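Local coordinates for protein ribokinase (Arabidopsis thaliana, PDB 6ILS) that catalyses the magnesium-dependent transfer of a phosphoryl group from ATP to O-5 of D-ribose, yielding D-ribose 5-phosphate, at residues 119-124 against 143-148; 59-64 against 127-132. One frame throughout, in Å; residues are numbered along the deposited sequence.

Contacts 1 and 2 share one edge of the ribokinase-fold domain, their centres about 11 Å apart, and both use the chain running from the end of helix 116-119 into helix 131-134. Contact 1 is a surface contact: residues 119-124 lie on residues 143-148, which leave a central strand, contribute Glu144 to the ribose pocket and enter helix 147-158. Contact 2 is buried: strand 56-63 of the same sheet meets residues 127-132. Aromatic and aliphatic packing carries the first; an aliphatic pair and a long salt bridge carry the second. Trp121 joins them, since its CZ3 lies 3.7 Å from Arg61 NH1.

Contact 1 of 2, residues 119-124 against 143-148. With RIB (alpha-D-ribofuranose), chain F.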
loop_
_atom_site.group_PDB
_atom_site.type_symbol
_atom_site.label_atom_id
_atom_site.label_comp_id
_atom_site.label_asym_id
_atom_site.label_seq_id
_atom_site.Cartn_x
_atom_site.Cartn_y
_atom_site.Cartn_z
ATOM N N LYS B 119 -8.204 -7.578 -14.209
ATOM C CA LYS B 119 -9.000 -6.703 -15.065
ATOM C C LYS B 119 -8.300 -6.124 -16.288
ATOM O O LYS B 119 -8.954 -5.507 -17.129
ATOM C CB LYS B 119 -9.569 -5.569 -14.206
ATOM C CG LYS B 119 -10.644 -6.065 -13.242
ATOM C CD LYS B 119 -11.072 -4.989 -12.259
ATOM C CE LYS B 119 -12.242 -5.462 -11.407
ATOM N NZ LYS B 119 -12.622 -4.435 -10.398
ATOM N N ALA B 120 -6.997 -6.342 -16.431
ATOM C CA ALA B 120 -6.261 -5.703 -17.518
ATOM C C ALA B 120 -5.837 -6.642 -18.631
ATOM O O ALA B 120 -4.970 -6.300 -19.430
ATOM C CB ALA B 120 -5.038 -4.999 -16.965
ATOM N N TRP B 121 -6.421 -7.833 -18.668
ATOM C CA TRP B 121 -6.106 -8.793 -19.710
ATOM C C TRP B 121 -7.054 -8.615 -20.893
ATOM O O TRP B 121 -8.204 -8.251 -20.703
ATOM C CB TRP B 121 -6.211 -10.222 -19.174
ATOM C CG TRP B 121 -5.205 -10.566 -18.101
ATOM C CD1 TRP B 121 -5.377 -10.477 -16.743
ATOM C CD2 TRP B 121 -3.879 -11.056 -18.306
ATOM N NE1 TRP B 121 -4.222 -10.879 -16.093
ATOM C CE2 TRP B 121 -3.296 -11.248 -17.032
ATOM C CE3 TRP B 121 -3.126 -11.365 -19.442
ATOM C CZ2 TRP B 121 -2.003 -11.740 -16.872
ATOM C CZ3 TRP B 121 -1.837 -11.840 -19.280
ATOM C CH2 TRP B 121 -1.288 -12.024 -17.994
ATOM N N PRO B 122 -6.582 -8.902 -22.111
ATOM C CA PRO B 122 -7.529 -8.827 -23.229
ATOM C C PRO B 122 -8.559 -9.945 -23.143
ATOM O O PRO B 122 -8.299 -10.978 -22.515
ATOM C CB PRO B 122 -6.635 -8.994 -24.454
ATOM C CG PRO B 122 -5.541 -9.893 -23.967
ATOM C CD PRO B 122 -5.304 -9.512 -22.511
ATOM N N GLU B 123 -9.722 -9.736 -23.746
ATOM C CA GLU B 123 -10.746 -10.764 -23.798
ATOM C C GLU B 123 -10.188 -12.009 -24.489
ATOM O O GLU B 123 -10.418 -13.137 -24.050
ATOM C CB GLU B 123 -11.987 -10.241 -24.526
ATOM C CG GLU B 123 -12.950 -11.333 -24.978
ATOM C CD GLU B 123 -14.270 -10.783 -25.504
ATOM O OE1 GLU B 123 -14.552 -9.585 -25.279
ATOM O OE2 GLU B 123 -15.018 -11.548 -26.152
ATOM N N ILE B 124 -9.452 -11.784 -25.572
ATOM C CA ILE B 124 -8.756 -12.837 -26.294
ATOM C C ILE B 124 -7.277 -12.509 -26.352
ATOM O O ILE B 124 -6.896 -11.416 -26.760
ATOM C CB ILE B 124 -9.285 -13.004 -27.737
ATOM C CG1 ILE B 124 -10.799 -13.223 -27.735
ATOM C CG2 ILE B 124 -8.570 -14.146 -28.441
ATOM C CD1 ILE B 124 -11.231 -14.442 -26.952
ATOM N N ARG B 143 -3.953 -19.287 -9.636
ATOM C CA ARG B 143 -5.341 -18.845 -9.735
ATOM C C ARG B 143 -5.570 -17.454 -9.174
ATOM O O ARG B 143 -6.451 -17.235 -8.343
ATOM C CB ARG B 143 -6.234 -19.868 -9.069
ATOM C CG ARG B 143 -6.049 -21.212 -9.740
ATOM C CD ARG B 143 -7.312 -22.032 -9.776
ATOM N NE ARG B 143 -8.427 -21.364 -10.452
ATOM C CZ ARG B 143 -9.630 -21.237 -9.901
ATOM N NH1 ARG B 143 -9.834 -21.703 -8.675
ATOM N NH2 ARG B 143 -10.619 -20.637 -10.554
ATOM N N GLU B 144 -4.781 -16.513 -9.681
ATOM C CA GLU B 144 -4.860 -15.103 -9.280
ATOM C C GLU B 144 -4.995 -14.194 -10.502
ATOM O O GLU B 144 -4.803 -12.978 -10.410
ATOM C CB GLU B 144 -3.615 -14.719 -8.445
ATOM C CG GLU B 144 -3.549 -15.415 -7.096
ATOM C CD GLU B 144 -2.488 -14.826 -6.149
ATOM O OE1 GLU B 144 -1.454 -14.291 -6.623
ATOM O OE2 GLU B 144 -2.714 -14.887 -4.921
ATOM N N ILE B 145 -5.301 -14.799 -11.649
ATOM C CA ILE B 145 -5.710 -14.078 -12.862
ATOM C C ILE B 145 -6.956 -14.816 -13.414
ATOM O O ILE B 145 -7.290 -15.911 -12.935
ATOM C CB ILE B 145 -4.586 -14.001 -13.937
ATOM C CG1 ILE B 145 -4.348 -15.375 -14.563
ATOM C CG2 ILE B 145 -3.282 -13.426 -13.352
ATOM C CD1 ILE B 145 -3.386 -15.397 -15.702
ATOM N N PRO B 146 -7.665 -14.218 -14.388
ATOM C CA PRO B 146 -8.949 -14.844 -14.771
ATOM C C PRO B 146 -8.856 -16.267 -15.336
ATOM O O PRO B 146 -7.943 -16.569 -16.081
ATOM C CB PRO B 146 -9.488 -13.894 -15.850
ATOM C CG PRO B 146 -8.919 -12.565 -15.481
ATOM C CD PRO B 146 -7.529 -12.864 -14.957
ATOM N N ASP B 147 -9.828 -17.107 -14.988
ATOM C CA ASP B 147 -9.950 -18.453 -15.554
ATOM C C ASP B 147 -9.799 -18.442 -17.072
ATOM O O ASP B 147 -9.168 -19.319 -17.655
ATOM C CB ASP B 147 -11.304 -19.074 -15.177
ATOM C CG ASP B 147 -11.379 -19.498 -13.713
ATOM O OD1 ASP B 147 -10.327 -19.804 -13.118
ATOM O OD2 ASP B 147 -12.499 -19.538 -13.157
ATOM N N SER B 148 -10.373 -17.431 -17.711
ATOM C CA SER B 148 -10.392 -17.372 -19.169
ATOM C C SER B 148 -9.002 -17.281 -19.749
ATOM O O SER B 148 -8.692 -17.930 -20.742
ATOM C CB SER B 148 -11.217 -16.180 -19.657
ATOM O OG SER B 148 -10.925 -15.932 -21.020
HETATM O O5 RIB F . 2.034 -17.115 -2.213
HETATM C C5 RIB F . 2.336 -15.812 -1.787
HETATM C C4 RIB F . 1.519 -14.889 -2.428
HETATM O O4 RIB F . 0.051 -15.206 -2.286
HETATM C C3 RIB F . 1.680 -13.533 -1.614
HETATM O O3 RIB F . 2.878 -12.802 -2.169
HETATM C C2 RIB F . 0.569 -12.950 -1.668
HETATM O O2 RIB F . 0.591 -11.718 -2.493
HETATM C C1 RIB F . -0.543 -14.041 -2.265
HETATM O O1 RIB F . -0.934 -13.676 -3.538
#
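The indole of Trp121 has Ile145 on one face, with CD1 3.9 Å above the ring plane and displaced toward the rim; Ile145 CB and Pro146 CD approach it obliquely. The pyrrole side takes the closer contacts: Trp121 CD1 meets Pro146 CD at 3.7 Å, and Trp121 NE1 lies 3.8 Å from Ile145 CB. Farther along the ring, Trp121 CZ2 is 4.1 Å from Ile145 CD1. Ile145 brings both branches to the indole: a chi1 of 71° tucks CG1 between N and C of the backbone and puts CG2 on the side of N, where it also reaches NE1 and CZ2. The indole N-H makes a weak hydrogen bond to the carbonyl of Asn117, while Val8 of strand 5-8, Val59 and Arg61 of strand 56-63 and Ile149 also pack against Trp121.

Next to this apolar patch, the turn is braced by charge. Arg143 NH2 bonds to the syn lone pair of Asp147 OD1 at 2.7 Å, nearly straight at 173° and within the guanidinium plane, tying the strand end to the first turn of helix 147-158, for which Pro146 is the N-cap residue. Ser148 OG and the Glu123 carbonyl are both hydrogen-bonded to Gln152 NE2, which links the two segments at their outer end.

From the same turn Glu144 extends toward the sugar pocket, where its OE2 accepts a hydrogen bond from ribose O1 at 2.6 Å. Its OE1 is hydrogen-bonded to Ser10 OG and to the backbone N of Lys41, itself a ribose ligand through NZ, which would limit rotation of the carboxylate. The chemistry thus divides along the turn: apolar packing on the indole side, a hydrogen-bonded carboxylate on the sugar side.

Contact 2 of 2, residues 59-64 against 127-132; sequences VGRLGE and DDDLEI
Val59 CG2 and Ile132 CG2 meet at 3.7 Å, joining strand 56-63 of the central, mostly parallel sheet of the PfkB (ribokinase) fold to the start of helix 131-134. The two side chains run antiparallel alongside each other, touching through these methyls. With CG1 of Ile132 anti to its backbone N (chi1 -174°), CG2 lies between N and C, and it is this methyl that meets Val59. Val6 of strand 5-8 packs against both residues and extends this apolar patch across the neighbouring strand.

Two residues along the strand, Arg61 reaches the other segment with charge. Its NH2 lies 3.9 Å from Asp129 OD1, a long salt bridge in which the carboxylate oxygen stands at the guanidinium edge, near its plane, while the two flat groups are turned 54° apart. The carboxylate has other partners: its strongest is Ser126 OG, on OD2, and OD1 also forms a salt bridge with Arg88 of strand 87-90. Two arginines from adjacent strands therefore converge on one aspartate, and their positive charges would be expected to favour its ionised form.

In the next shell, backbone hydrogen bonds pair Val59 with Val7 and Gly9, and Gly60 and Leu62 with Arg88, setting the strand between its two neighbours. A leucine in place of Arg61 would probably leave Asp129 with less positive charge to balance it and the Gly60 carbonyl without its side-chain donor. That donor is Arg61 NH1, 3.0 Å from Gly60 O, with the oxygen in the guanidinium plane but the donor well above the carbonyl plane.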
loop_
_atom_site.group_PDB
_atom_site.type_symbol
_atom_site.label_atom_id
_atom_site.label_comp_id
_atom_site.label_asym_id
_atom_site.label_seq_id
_atom_site.Cartn_x
_atom_site.Cartn_y
_atom_site.Cartn_z
ATOM N N VAL B 59 4.826 -13.274 -17.599
ATOM C CA VAL B 59 3.749 -12.651 -18.354
ATOM C C VAL B 59 2.655 -12.195 -17.401
ATOM O O VAL B 59 2.010 -12.999 -16.709
ATOM C CB VAL B 59 3.155 -13.616 -19.401
ATOM C CG1 VAL B 59 2.017 -12.925 -20.182
ATOM C CG2 VAL B 59 4.244 -14.129 -20.313
ATOM N N GLY B 60 2.440 -10.888 -17.335
ATOM C CA GLY B 60 1.540 -10.374 -16.335
ATOM C C GLY B 60 1.117 -8.958 -16.671
ATOM O O GLY B 60 1.629 -8.371 -17.619
ATOM N N ARG B 61 0.201 -8.426 -15.868
ATOM C CA ARG B 61 -0.364 -7.086 -16.067
ATOM C C ARG B 61 -0.180 -6.248 -14.822
ATOM O O ARG B 61 -0.555 -6.673 -13.727
ATOM C CB ARG B 61 -1.852 -7.164 -16.402
ATOM C CG ARG B 61 -2.145 -7.804 -17.744
ATOM C CD ARG B 61 -1.456 -7.027 -18.838
ATOM N NE ARG B 61 -1.730 -7.568 -20.163
ATOM C CZ ARG B 61 -0.938 -8.434 -20.782
ATOM N NH1 ARG B 61 0.169 -8.874 -20.185
ATOM N NH2 ARG B 61 -1.257 -8.867 -21.997
ATOM N N LEU B 62 0.376 -5.052 -15.006
ATOM C CA LEU B 62 0.619 -4.120 -13.916
ATOM C C LEU B 62 -0.122 -2.819 -14.155
ATOM O O LEU B 62 -0.445 -2.504 -15.295
ATOM C CB LEU B 62 2.113 -3.822 -13.784
ATOM C CG LEU B 62 3.013 -5.017 -13.507
ATOM C CD1 LEU B 62 4.452 -4.543 -13.416
ATOM C CD2 LEU B 62 2.567 -5.658 -12.210
ATOM N N GLY B 63 -0.386 -2.065 -13.090
ATOM C CA GLY B 63 -0.827 -0.684 -13.249
ATOM C C GLY B 63 0.390 0.197 -13.455
ATOM O O GLY B 63 1.504 -0.192 -13.120
ATOM N N GLU B 64 0.194 1.383 -14.026
ATOM C CA GLU B 64 1.291 2.330 -14.160
ATOM C C GLU B 64 1.335 3.148 -12.877
ATOM O O GLU B 64 0.878 4.295 -12.847
ATOM C CB GLU B 64 1.108 3.232 -15.391
ATOM C CG GLU B 64 1.285 2.506 -16.730
ATOM C CD GLU B 64 0.697 3.269 -17.916
ATOM O OE1 GLU B 64 0.394 4.467 -17.762
ATOM O OE2 GLU B 64 0.535 2.663 -19.001
ATOM N N ASP B 127 -1.871 -13.491 -30.563
ATOM C CA ASP B 127 -0.972 -14.604 -30.840
ATOM C C ASP B 127 0.500 -14.283 -30.583
ATOM O O ASP B 127 1.343 -15.193 -30.556
ATOM C CB ASP B 127 -1.153 -15.076 -32.279
ATOM C CG ASP B 127 -2.198 -16.165 -32.402
ATOM O OD1 ASP B 127 -3.390 -15.833 -32.562
ATOM O OD2 ASP B 127 -1.828 -17.352 -32.316
ATOM N N ASP B 128 0.815 -13.008 -30.374
ATOM C CA ASP B 128 2.168 -12.663 -29.978
ATOM C C ASP B 128 2.189 -12.281 -28.508
ATOM O O ASP B 128 3.235 -11.924 -27.967
ATOM C CB ASP B 128 2.741 -11.549 -30.858
ATOM C CG ASP B 128 3.541 -12.098 -32.047
ATOM O OD1 ASP B 128 4.655 -12.624 -31.832
ATOM O OD2 ASP B 128 3.050 -12.014 -33.195
ATOM N N ASP B 129 1.026 -12.362 -27.867
ATOM C CA ASP B 129 0.988 -12.531 -26.420
ATOM C C ASP B 129 1.306 -13.986 -26.138
ATOM O O ASP B 129 1.988 -14.303 -25.170
ATOM C CB ASP B 129 -0.373 -12.176 -25.813
ATOM C CG ASP B 129 -0.716 -10.703 -25.936
ATOM O OD1 ASP B 129 0.118 -9.858 -25.540
ATOM O OD2 ASP B 129 -1.845 -10.400 -26.378
ATOM N N LEU B 130 0.804 -14.861 -27.010
ATOM C CA LEU B 130 0.953 -16.305 -26.865
ATOM C C LEU B 130 2.224 -16.863 -27.487
ATOM O O LEU B 130 2.505 -18.048 -27.341
ATOM C CB LEU B 130 -0.242 -17.028 -27.483
ATOM C CG LEU B 130 -1.606 -16.828 -26.834
ATOM C CD1 LEU B 130 -2.671 -17.579 -27.620
ATOM C CD2 LEU B 130 -1.587 -17.271 -25.376
ATOM N N GLU B 131 2.985 -16.031 -28.187
ATOM C CA GLU B 131 4.213 -16.516 -28.808
ATOM C C GLU B 131 5.209 -17.003 -27.757
ATOM O O GLU B 131 5.936 -17.971 -27.984
ATOM C CB GLU B 131 4.864 -15.432 -29.667
ATOM C CG GLU B 131 5.343 -14.224 -28.869
ATOM C CD GLU B 131 6.457 -13.467 -29.561
ATOM O OE1 GLU B 131 6.945 -13.950 -30.610
ATOM O OE2 GLU B 131 6.844 -12.391 -29.051
ATOM N N ILE B 132 5.239 -16.339 -26.604
ATOM C CA ILE B 132 6.226 -16.688 -25.595
ATOM C C ILE B 132 5.869 -18.025 -24.958
ATOM O O ILE B 132 6.766 -18.820 -24.685
ATOM C CB ILE B 132 6.383 -15.585 -24.505
ATOM C CG1 ILE B 132 7.534 -15.931 -23.551
ATOM C CG2 ILE B 132 5.088 -15.336 -23.758
ATOM C CD1 ILE B 132 8.839 -16.254 -24.248
#